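Local coordinates for superoxide dismutase (Leishmania major, PDB 4F2N), which catalyses the dismutation of superoxide to oxygen and hydrogen peroxide at an iron centre, working as a dimer of identical subunits, at residues Q54-L57 against H58-H62; K120-P123 against K124-N128; T189-W193 against E194-Y198; V216-E219 against F220-H223. All blocks are in the same frame, centred on the assembly; numbering follows the deposited sequence.

Contact 1: Q54-L57 against H58-H62. With FE2 (Fe (II) ion), chain N.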
loop_
_atom_site.group_PDB
_atom_site.type_symbol
_atom_site.label_atom_id
_atom_site.label_comp_id
_atom_site.label_asym_id
_atom_site.label_seq_id
_atom_site.Cartn_x
_atom_site.Cartn_y
_atom_site.Cartn_z
ATOM N N GLN B 54 -0.445 -13.853 -11.786
ATOM C CA GLN B 54 -0.090 -13.178 -10.504
ATOM C C GLN B 54 1.420 -13.118 -10.329
ATOM O O GLN B 54 1.980 -12.072 -9.916
ATOM C CB GLN B 54 -0.738 -13.899 -9.310
ATOM C CG GLN B 54 -0.339 -13.398 -7.933
ATOM C CD GLN B 54 -0.933 -12.028 -7.617
ATOM O OE1 GLN B 54 -2.023 -11.922 -7.031
ATOM N NE2 GLN B 54 -0.234 -10.975 -8.027
ATOM N N LEU B 55 2.102 -14.218 -10.635
ATOM C CA LEU B 55 3.569 -14.238 -10.469
ATOM C C LEU B 55 4.243 -13.363 -11.514
ATOM O O LEU B 55 5.229 -12.674 -11.215
ATOM C CB LEU B 55 4.146 -15.663 -10.545
ATOM C CG LEU B 55 5.673 -15.764 -10.416
ATOM C CD1 LEU B 55 6.149 -15.209 -9.069
ATOM C CD2 LEU B 55 6.129 -17.202 -10.573
ATOM N N GLU B 56 3.721 -13.398 -12.736
ATOM C CA GLU B 56 4.291 -12.604 -13.834
ATOM C C GLU B 56 4.251 -11.102 -13.504
ATOM O O GLU B 56 5.258 -10.387 -13.669
ATOM C CB GLU B 56 3.560 -12.872 -15.152
ATOM C CG GLU B 56 4.080 -12.033 -16.302
ATOM C CD GLU B 56 3.376 -12.273 -17.618
ATOM O OE1 GLU B 56 2.170 -12.647 -17.658
ATOM O OE2 GLU B 56 4.052 -12.058 -18.642
ATOM N N LEU B 57 3.090 -10.634 -13.045
ATOM C CA LEU B 57 2.954 -9.228 -12.628
ATOM C C LEU B 57 3.965 -8.938 -11.547
ATOM O O LEU B 57 4.706 -7.949 -11.607
ATOM C CB LEU B 57 1.548 -8.943 -12.084
ATOM C CG LEU B 57 0.453 -9.005 -13.152
ATOM C CD1 LEU B 57 -0.920 -8.959 -12.488
ATOM C CD2 LEU B 57 0.639 -7.890 -14.185
ATOM N N HIS B 58 4.010 -9.801 -10.545
ATOM C CA HIS B 58 4.746 -9.475 -9.318
ATOM C C HIS B 58 6.236 -9.445 -9.561
ATOM O O HIS B 58 6.962 -8.532 -9.097
ATOM C CB HIS B 58 4.432 -10.512 -8.230
ATOM C CG HIS B 58 4.699 -10.005 -6.824
ATOM N ND1 HIS B 58 4.293 -10.667 -5.726
ATOM C CD2 HIS B 58 5.322 -8.829 -6.372
ATOM C CE1 HIS B 58 4.637 -9.952 -4.632
ATOM N NE2 HIS B 58 5.260 -8.839 -5.036
ATOM N N TYR B 59 6.698 -10.453 -10.294
ATOM C CA TYR B 59 8.118 -10.653 -10.565
ATOM C C TYR B 59 8.573 -9.834 -11.770
ATOM O O TYR B 59 9.521 -9.053 -11.658
ATOM C CB TYR B 59 8.385 -12.160 -10.785
ATOM C CG TYR B 59 9.803 -12.563 -11.199
ATOM C CD1 TYR B 59 10.825 -12.684 -10.259
ATOM C CD2 TYR B 59 10.101 -12.851 -12.533
ATOM C CE1 TYR B 59 12.111 -13.072 -10.635
ATOM C CE2 TYR B 59 11.379 -13.254 -12.922
ATOM C CZ TYR B 59 12.369 -13.368 -11.969
ATOM O OH TYR B 59 13.621 -13.746 -12.384
ATOM N N SER B 60 7.923 -10.030 -12.926
ATOM C CA SER B 60 8.343 -9.329 -14.155
ATOM C C SER B 60 7.982 -7.851 -14.220
ATOM O O SER B 60 8.616 -7.129 -14.977
ATOM C CB SER B 60 7.812 -10.010 -15.413
ATOM O OG SER B 60 8.394 -11.284 -15.484
ATOM N N LYS B 61 6.960 -7.409 -13.474
ATOM C CA LYS B 61 6.599 -5.973 -13.471
ATOM C C LYS B 61 7.080 -5.256 -12.223
ATOM O O LYS B 61 7.894 -4.362 -12.334
ATOM C CB LYS B 61 5.094 -5.695 -13.631
ATOM C CG LYS B 61 4.354 -6.527 -14.666
ATOM C CD LYS B 61 4.766 -6.222 -16.081
ATOM C CE LYS B 61 4.092 -7.231 -17.012
ATOM N NZ LYS B 61 4.704 -7.161 -18.353
ATOM N N HIS B 62 6.551 -5.629 -11.053
ATOM C CA HIS B 62 6.873 -4.940 -9.785
ATOM C C HIS B 62 8.321 -5.074 -9.387
ATOM O O HIS B 62 9.041 -4.085 -9.235
ATOM C CB HIS B 62 5.967 -5.428 -8.654
ATOM C CG HIS B 62 4.520 -5.034 -8.830
ATOM N ND1 HIS B 62 4.031 -3.860 -8.389
ATOM C CD2 HIS B 62 3.455 -5.713 -9.401
ATOM C CE1 HIS B 62 2.719 -3.782 -8.680
ATOM N NE2 HIS B 62 2.366 -4.930 -9.292
HETATM FE FE FE2 N . 5.603 -7.113 -3.748
HETATM O O HOH W 1 5.912 -5.447 -2.254
#

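Contact 2: K120-P123 against K124-N128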
loop_
_atom_site.group_PDB
_atom_site.type_symbol
_atom_site.label_atom_id
_atom_site.label_comp_id
_atom_site.label_asym_id
_atom_site.label_seq_id
_atom_site.Cartn_x
_atom_site.Cartn_y
_atom_site.Cartn_z
ATOM N N LYS B 120 7.952 -26.958 0.536
ATOM C CA LYS B 120 8.801 -28.057 1.013
ATOM C C LYS B 120 8.473 -28.272 2.499
ATOM O O LYS B 120 8.298 -27.291 3.233
ATOM C CB LYS B 120 10.288 -27.731 0.831
ATOM C CG LYS B 120 10.674 -27.353 -0.590
ATOM C CD LYS B 120 12.167 -27.444 -0.836
ATOM C CE LYS B 120 12.495 -27.167 -2.302
ATOM N NZ LYS B 120 11.988 -28.255 -3.185
ATOM N N PRO B 121 8.401 -29.538 2.960
ATOM C CA PRO B 121 8.021 -29.790 4.366
ATOM C C PRO B 121 9.013 -29.202 5.354
ATOM O O PRO B 121 10.195 -29.076 5.048
ATOM C CB PRO B 121 7.994 -31.330 4.465
ATOM C CG PRO B 121 7.886 -31.803 3.058
ATOM C CD PRO B 121 8.595 -30.794 2.209
ATOM N N MET B 122 8.515 -28.817 6.518
ATOM C CA MET B 122 9.318 -28.185 7.556
ATOM C C MET B 122 10.193 -29.221 8.251
ATOM O O MET B 122 9.684 -30.195 8.794
ATOM C CB MET B 122 8.407 -27.530 8.577
ATOM C CG MET B 122 9.120 -26.678 9.621
ATOM S SD MET B 122 7.888 -26.114 10.806
ATOM C CE MET B 122 6.944 -24.960 9.812
ATOM N N PRO B 123 11.514 -29.023 8.214
ATOM C CA PRO B 123 12.402 -29.932 8.926
ATOM C C PRO B 123 12.157 -29.869 10.421
ATOM O O PRO B 123 11.737 -28.828 10.957
ATOM C CB PRO B 123 13.796 -29.394 8.607
ATOM C CG PRO B 123 13.624 -28.600 7.349
ATOM C CD PRO B 123 12.257 -27.995 7.462
ATOM N N LYS B 124 12.449 -30.978 11.089
ATOM C CA LYS B 124 12.272 -31.107 12.527
ATOM C C LYS B 124 12.970 -29.995 13.343
ATOM O O LYS B 124 12.399 -29.474 14.315
ATOM C CB LYS B 124 12.711 -32.527 12.960
ATOM C CG LYS B 124 12.517 -32.860 14.436
ATOM C CD LYS B 124 11.081 -32.683 14.903
ATOM C CE LYS B 124 10.144 -33.639 14.184
ATOM N NZ LYS B 124 8.766 -33.497 14.723
ATOM N N THR B 125 14.174 -29.597 12.941
ATOM C CA THR B 125 14.905 -28.546 13.677
ATOM C C THR B 125 14.060 -27.270 13.783
ATOM O O THR B 125 13.921 -26.667 14.861
ATOM C CB THR B 125 16.261 -28.218 13.010
ATOM O OG1 THR B 125 17.103 -29.366 13.101
ATOM C CG2 THR B 125 16.964 -27.050 13.732
ATOM N N LEU B 126 13.476 -26.892 12.652
ATOM C CA LEU B 126 12.665 -25.666 12.574
ATOM C C LEU B 126 11.361 -25.821 13.337
ATOM O O LEU B 126 10.977 -24.918 14.082
ATOM C CB LEU B 126 12.404 -25.275 11.118
ATOM C CG LEU B 126 11.640 -23.944 10.940
ATOM C CD1 LEU B 126 12.328 -22.773 11.638
ATOM C CD2 LEU B 126 11.440 -23.667 9.454
ATOM N N GLU B 127 10.691 -26.963 13.160
ATOM C CA GLU B 127 9.461 -27.255 13.889
ATOM C C GLU B 127 9.639 -27.088 15.409
ATOM O O GLU B 127 8.839 -26.407 16.057
ATOM C CB GLU B 127 8.976 -28.672 13.581
ATOM C CG GLU B 127 7.593 -28.958 14.132
ATOM C CD GLU B 127 7.072 -30.310 13.681
ATOM O OE1 GLU B 127 7.882 -31.146 13.209
ATOM O OE2 GLU B 127 5.851 -30.537 13.802
ATOM N N ASN B 128 10.690 -27.712 15.958
ATOM C CA ASN B 128 11.020 -27.598 17.377
ATOM C C ASN B 128 11.233 -26.140 17.808
ATOM O O ASN B 128 10.743 -25.725 18.860
ATOM C CB ASN B 128 12.273 -28.433 17.722
ATOM C CG ASN B 128 12.040 -29.932 17.603
ATOM O OD1 ASN B 128 10.905 -30.410 17.667
ATOM N ND2 ASN B 128 13.122 -30.684 17.444
#

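Contact 3: T189-W193 against E194-Y198. With FE2 (Fe (II) ion), chain N.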
loop_
_atom_site.group_PDB
_atom_site.type_symbol
_atom_site.label_atom_id
_atom_site.label_comp_id
_atom_site.label_asym_id
_atom_site.label_seq_id
_atom_site.Cartn_x
_atom_site.Cartn_y
_atom_site.Cartn_z
ATOM N N THR B 189 9.359 -14.315 5.175
ATOM C CA THR B 189 8.517 -13.122 4.972
ATOM C C THR B 189 7.284 -13.416 4.129
ATOM O O THR B 189 7.300 -14.335 3.296
ATOM C CB THR B 189 9.312 -11.930 4.353
ATOM O OG1 THR B 189 8.580 -10.715 4.568
ATOM C CG2 THR B 189 9.498 -12.078 2.841
ATOM N N ALA B 190 6.225 -12.629 4.330
ATOM C CA ALA B 190 5.067 -12.624 3.421
ATOM C C ALA B 190 4.870 -11.189 2.987
ATOM O O ALA B 190 4.789 -10.268 3.824
ATOM C CB ALA B 190 3.815 -13.134 4.128
ATOM N N ASP B 191 4.832 -10.981 1.680
ATOM C CA ASP B 191 4.527 -9.653 1.120
ATOM C C ASP B 191 3.029 -9.396 1.319
ATOM O O ASP B 191 2.206 -10.227 0.900
ATOM C CB ASP B 191 4.831 -9.707 -0.394
ATOM C CG ASP B 191 4.785 -8.351 -1.073
ATOM O OD1 ASP B 191 4.478 -7.330 -0.408
ATOM O OD2 ASP B 191 5.104 -8.293 -2.303
ATOM N N VAL B 192 2.661 -8.298 1.982
ATOM C CA VAL B 192 1.242 -7.946 2.062
ATOM C C VAL B 192 0.937 -6.585 1.423
ATOM O O VAL B 192 -0.105 -5.976 1.686
ATOM C CB VAL B 192 0.642 -8.069 3.478
ATOM C CG1 VAL B 192 0.673 -9.514 3.960
ATOM C CG2 VAL B 192 1.446 -7.218 4.441
ATOM N N TRP B 193 1.822 -6.108 0.539
ATOM C CA TRP B 193 1.364 -5.132 -0.466
ATOM C C TRP B 193 0.221 -5.754 -1.194
ATOM O O TRP B 193 0.255 -6.976 -1.476
ATOM C CB TRP B 193 2.479 -4.834 -1.461
ATOM C CG TRP B 193 3.539 -3.867 -0.936
ATOM C CD1 TRP B 193 4.406 -4.048 0.132
ATOM C CD2 TRP B 193 3.929 -2.617 -1.558
ATOM N NE1 TRP B 193 5.270 -2.967 0.263
ATOM C CE2 TRP B 193 5.027 -2.064 -0.740
ATOM C CE3 TRP B 193 3.468 -1.887 -2.674
ATOM C CZ2 TRP B 193 5.621 -0.834 -1.040
ATOM C CZ3 TRP B 193 4.083 -0.646 -2.967
ATOM C CH2 TRP B 193 5.139 -0.141 -2.171
ATOM N N GLU B 194 -0.781 -4.949 -1.570
ATOM C CA GLU B 194 -1.986 -5.505 -2.190
ATOM C C GLU B 194 -1.679 -6.181 -3.512
ATOM O O GLU B 194 -2.343 -7.161 -3.884
ATOM C CB GLU B 194 -3.082 -4.440 -2.373
ATOM C CG GLU B 194 -3.662 -3.966 -1.046
ATOM C CD GLU B 194 -4.742 -2.894 -1.204
ATOM O OE1 GLU B 194 -4.479 -1.848 -1.867
ATOM O OE2 GLU B 194 -5.844 -3.092 -0.611
ATOM N N HIS B 195 -0.668 -5.683 -4.223
ATOM C CA HIS B 195 -0.259 -6.337 -5.472
ATOM C C HIS B 195 0.225 -7.757 -5.287
ATOM O O HIS B 195 0.249 -8.510 -6.274
ATOM C CB HIS B 195 0.796 -5.500 -6.253
ATOM C CG HIS B 195 2.169 -5.497 -5.629
ATOM N ND1 HIS B 195 2.784 -4.347 -5.212
ATOM C CD2 HIS B 195 3.076 -6.551 -5.365
ATOM C CE1 HIS B 195 4.014 -4.648 -4.702
ATOM N NE2 HIS B 195 4.186 -5.999 -4.783
ATOM N N ALA B 196 0.617 -8.162 -4.067
ATOM C CA ALA B 196 1.135 -9.539 -3.900
ATOM C C ALA B 196 0.019 -10.549 -4.116
ATOM O O ALA B 196 0.267 -11.699 -4.555
ATOM C CB ALA B 196 1.790 -9.740 -2.530
ATOM N N TYR B 197 -1.215 -10.144 -3.834
ATOM C CA TYR B 197 -2.324 -11.120 -3.842
ATOM C C TYR B 197 -3.551 -10.662 -4.595
ATOM O O TYR B 197 -4.507 -11.431 -4.682
ATOM C CB TYR B 197 -2.749 -11.456 -2.388
ATOM C CG TYR B 197 -3.173 -10.237 -1.572
ATOM C CD1 TYR B 197 -4.501 -9.774 -1.582
ATOM C CD2 TYR B 197 -2.246 -9.538 -0.802
ATOM C CE1 TYR B 197 -4.866 -8.633 -0.835
ATOM C CE2 TYR B 197 -2.607 -8.428 -0.055
ATOM C CZ TYR B 197 -3.909 -7.972 -0.092
ATOM O OH TYR B 197 -4.276 -6.870 0.639
ATOM N N TYR B 198 -3.577 -9.426 -5.109
ATOM C CA TYR B 198 -4.861 -8.899 -5.621
ATOM C C TYR B 198 -5.361 -9.604 -6.882
ATOM O O TYR B 198 -6.576 -9.689 -7.105
ATOM C CB TYR B 198 -4.857 -7.380 -5.848
ATOM C CG TYR B 198 -6.181 -6.743 -5.462
ATOM C CD1 TYR B 198 -6.456 -6.431 -4.137
ATOM C CD2 TYR B 198 -7.169 -6.503 -6.415
ATOM C CE1 TYR B 198 -7.670 -5.857 -3.764
ATOM C CE2 TYR B 198 -8.405 -5.957 -6.063
ATOM C CZ TYR B 198 -8.644 -5.627 -4.737
ATOM O OH TYR B 198 -9.856 -5.070 -4.373
HETATM FE FE FE2 N . 5.603 -7.113 -3.748
HETATM O O HOH W 1 5.912 -5.447 -2.254
#

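Contact 4: V216-E219 against F220-H223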
loop_
_atom_site.group_PDB
_atom_site.type_symbol
_atom_site.label_atom_id
_atom_site.label_comp_id
_atom_site.label_asym_id
_atom_site.label_seq_id
_atom_site.Cartn_x
_atom_site.Cartn_y
_atom_site.Cartn_z
ATOM N N VAL B 216 5.233 -22.474 1.066
ATOM C CA VAL B 216 6.463 -22.022 1.770
ATOM C C VAL B 216 7.560 -23.080 1.649
ATOM O O VAL B 216 7.324 -24.274 1.892
ATOM C CB VAL B 216 6.207 -21.683 3.242
ATOM C CG1 VAL B 216 7.532 -21.327 3.936
ATOM C CG2 VAL B 216 5.220 -20.528 3.331
ATOM N N ASP B 217 8.745 -22.635 1.228
ATOM C CA ASP B 217 9.912 -23.486 1.201
ATOM C C ASP B 217 10.508 -23.537 2.601
ATOM O O ASP B 217 11.347 -22.695 2.974
ATOM C CB ASP B 217 10.942 -22.968 0.172
ATOM C CG ASP B 217 12.164 -23.881 0.048
ATOM O OD1 ASP B 217 12.354 -24.763 0.906
ATOM O OD2 ASP B 217 12.943 -23.710 -0.906
ATOM N N TRP B 218 10.079 -24.521 3.388
ATOM C CA TRP B 218 10.514 -24.574 4.787
ATOM C C TRP B 218 11.964 -24.998 4.942
ATOM O O TRP B 218 12.590 -24.741 5.976
ATOM C CB TRP B 218 9.597 -25.470 5.622
ATOM C CG TRP B 218 8.221 -24.916 5.881
ATOM C CD1 TRP B 218 6.991 -25.440 5.459
ATOM C CD2 TRP B 218 7.883 -23.723 6.669
ATOM N NE1 TRP B 218 5.950 -24.670 5.928
ATOM C CE2 TRP B 218 6.424 -23.619 6.653
ATOM C CE3 TRP B 218 8.623 -22.773 7.370
ATOM C CZ2 TRP B 218 5.754 -22.599 7.313
ATOM C CZ3 TRP B 218 7.934 -21.733 8.031
ATOM C CH2 TRP B 218 6.531 -21.650 7.993
ATOM N N GLU B 219 12.514 -25.635 3.914
ATOM C CA GLU B 219 13.955 -25.967 3.916
ATOM C C GLU B 219 14.830 -24.702 3.862
ATOM O O GLU B 219 15.855 -24.610 4.553
ATOM C CB GLU B 219 14.282 -26.956 2.791
ATOM C CG GLU B 219 13.567 -28.287 2.996
ATOM C CD GLU B 219 13.792 -29.282 1.871
ATOM O OE1 GLU B 219 14.754 -29.108 1.094
ATOM O OE2 GLU B 219 13.009 -30.256 1.763
ATOM N N PHE B 220 14.424 -23.723 3.051
ATOM C CA PHE B 220 15.140 -22.458 3.019
ATOM C C PHE B 220 14.972 -21.745 4.356
ATOM O O PHE B 220 15.930 -21.200 4.887
ATOM C CB PHE B 220 14.652 -21.541 1.884
ATOM C CG PHE B 220 15.221 -20.165 1.956
ATOM C CD1 PHE B 220 16.539 -19.917 1.537
ATOM C CD2 PHE B 220 14.459 -19.108 2.463
ATOM C CE1 PHE B 220 17.072 -18.639 1.613
ATOM C CE2 PHE B 220 14.992 -17.826 2.537
ATOM C CZ PHE B 220 16.295 -17.599 2.101
ATOM N N VAL B 221 13.749 -21.723 4.885
ATOM C CA VAL B 221 13.502 -21.057 6.172
ATOM C C VAL B 221 14.398 -21.718 7.247
ATOM O O VAL B 221 15.022 -21.031 8.056
ATOM C CB VAL B 221 12.016 -21.112 6.599
ATOM C CG1 VAL B 221 11.823 -20.435 7.952
ATOM C CG2 VAL B 221 11.123 -20.452 5.537
ATOM N N CYS B 222 14.460 -23.049 7.244
ATOM C CA CYS B 222 15.293 -23.746 8.238
ATOM C C CYS B 222 16.795 -23.450 8.066
ATOM O O CYS B 222 17.517 -23.263 9.055
ATOM C CB CYS B 222 15.009 -25.249 8.204
ATOM S SG CYS B 222 15.839 -26.151 9.535
ATOM N N HIS B 223 17.265 -23.418 6.816
ATOM C CA HIS B 223 18.637 -23.000 6.505
ATOM C C HIS B 223 18.919 -21.619 7.070
ATOM O O HIS B 223 19.957 -21.393 7.700
ATOM C CB HIS B 223 18.887 -23.011 4.990
ATOM C CG HIS B 223 20.288 -22.553 4.593
ATOM N ND1 HIS B 223 21.365 -23.372 4.652
ATOM C CD2 HIS B 223 20.761 -21.311 4.148
ATOM C CE1 HIS B 223 22.466 -22.693 4.251
ATOM N NE2 HIS B 223 22.092 -21.436 3.945
#

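Contact 1: Q54-L57 against H58-H62
Leu57 O takes two backbone donors, Lys61 N and His62 N, both at 3.0 Å. The His62 N-H lies nearly in line with the C=O, while Lys61 N stands above the carbonyl plane. The bond from His62 N, five residues on, marks a pi-type turn at 58-62, where the helix widens. Upstream the bonds are of the usual helical kind: Tyr59 N to Leu55 O is 2.8 Å, and Ser60 N to Glu56 O is 2.8 Å. Among the polar side chains, Glu56 pairs with Arg53 one turn back, and His62 reaches Tyr198 of the second subunit.

The apolar contacts are slight. Leu55 CD1 lies 4.2 Å from Tyr59 CB, the two side chains running alongside each other. Leu57 CD2 meets Lys61 CG at 4.0 Å.

His58 is an iron ligand, with NE2 2.2 Å from the metal. Its CG is anti to the backbone N (chi1 -158°), which sends the ring off the helix to the iron. Asp191, His195 and His108 are the other protein ligands.

The stretch belongs to helix 52-71 of the alpha-hairpin domain. Helix 96-113 packs on Leu55 and His58, and helix 198-201 on Gln54 and Leu57.

Contact 2: K120-P123 against K124-N128
The backbone runs extended through Met122 and Pro123 and turns helical at Lys124, with Pro123 O accepting a nearly straight bond from Glu127 N at 3.1 Å. A second bond to the same oxygen, from Leu126 N at 3.1 Å, is weak and bent.

Met122 lies across the first turn. Its CG rests 3.8 Å from Leu126 CD2 and 3.9 Å from Leu126 CB, and the two side chains cross at about a right angle. The sulfur goes further round the turn: SD is 3.6 Å from Glu127 CA and 3.9 Å from Glu127 CB. Met122 CG is anti to the backbone N (chi1 -172°), which lays the chain over the helix start. The bend comes later, at chi3 (-70°), and turns CE toward the indole of Trp218.

Pro123 holds the N-cap position of helix 124-134. A proline has no side-chain acceptor for the first-turn N-H groups, and here its carbonyl serves the first full helical bond. The loop 120-123 leads directly into this helix of the C-terminal domain.

On the outer side, Lys124 curls back over the turn. Its chain bends at chi2 and chi3, and NZ forms a salt bridge with Glu127 OE1 at 2.9 Å. The amine comes from above the carboxylate plane, 54° out of it. On the inner side, Trp218 of helix 218-229 packs against both Met122 and Leu126. Val137 of helix 137-149 touches Met122 and Glu127.

Contact 3: T189-W193 against E194-Y198
Asp191 OD1, close to Ala196 CB, takes two donors: Trp193 N at 3.1 Å, closing an Asx turn, and, weakly, the iron-bound water. OD2 binds the iron at 1.9 Å, next to His195 NE2. The Trp193 N-H meets OD1 from above the carboxylate plane; together with the OD2-iron bond it probably limits rotation of the group.

His195 NE2 binds the same iron at 2.1 Å. Its ring plane stands 79° from the carboxylate plane of Asp191. CG of His195 sits between the backbone N and the carbonyl carbon (chi1 73°), which brings the ring back beside Trp193. There Trp193 CB makes a CH-pi contact over one face of the imidazole, 3.8 Å from its centroid. Trp193 CE3 is 3.5 Å from His195 CE1, the two rings lying oblique to each other.

The backbone turns at Trp193 O, which accepts from Ala196 N at 2.9 Å. Ala196 CB packs against Asp191, 3.6 Å from its CG. One face of the Tyr197 ring lies over Glu194 O, and its OH bonds to Arg205.

Glu194 OE2 of one subunit bonds to His195 ND1 of the other, and the reverse pair also forms, so His195, an iron ligand, is tied across the dimer interface. His58 and His108 complete the protein ligands. This three-histidine, one-aspartate site with a bound water is characteristic of iron and manganese superoxide dismutases.

Contact 4: V216-E219 against F220-H223
Val221 packs tightly against Trp218 on the buried side of this helix start. The two side chains lie alongside each other and point the same way. Trp218 CE3 is 3.9 Å from both CB and CG2 of Val221, while Val221 CG1 reaches along the same part of the indole. Val216 closes this cluster: its CG1 lies over the centre of one face of the indole, 3.6 Å above the plane, and meets Val221 CG2 at 4.0 Å. Trp218 CG is anti to the carbonyl carbon (chi1 -71°), which sets the ring back toward Val216.

The other side is looser and more polar. Glu219 and His223 are exposed, and their link within this stretch is mainly the backbone bond from His223 N to Glu219 O at 2.9 Å. Asp217, only partly exposed, is the N-cap residue. Its OD1 accepts from Phe220 N at 3.2 Å, a capping bond that meets the carboxylate from well above its plane. Phe220 CB passes 3.9 Å from Asp217 CG, and its ring leads away to meet Phe110.

Regular helical bonds start at the cap: Val221 N to Asp217 O is 3.2 Å, and Cys222 N to Trp218 O follows at 2.8 Å. The carboxylate of Asp217 probably also interacts favourably with the helix dipole.

In the fold, this is the beginning of helix 218-229. Helix 124-134 covers Val221 and Cys222 through Leu126. Strand 185-191 supplies Phe188 against Val216, with Ile187 and Phe188 against Val221.

Along the chain the contacts come in numerical order, contact 1 in the alpha-hairpin domain and the others in the C-terminal domain. Contacts 1 and 3 have centres about 11 Å apart and share the iron and its water, so the metal joins the two domains. Both also touch the second subunit. Contacts 2 and 4 form another pair, with centres about 8 Å apart. There the loop before helix 124-134 runs against the start of helix 218-229, probably bonded through Lys120 to Val216 and Trp218. Contact 2 lies about 29 Å from contact 1, between centres. Strand 185-191 ends within contact 3 and packs against contact 4, connecting the two regions.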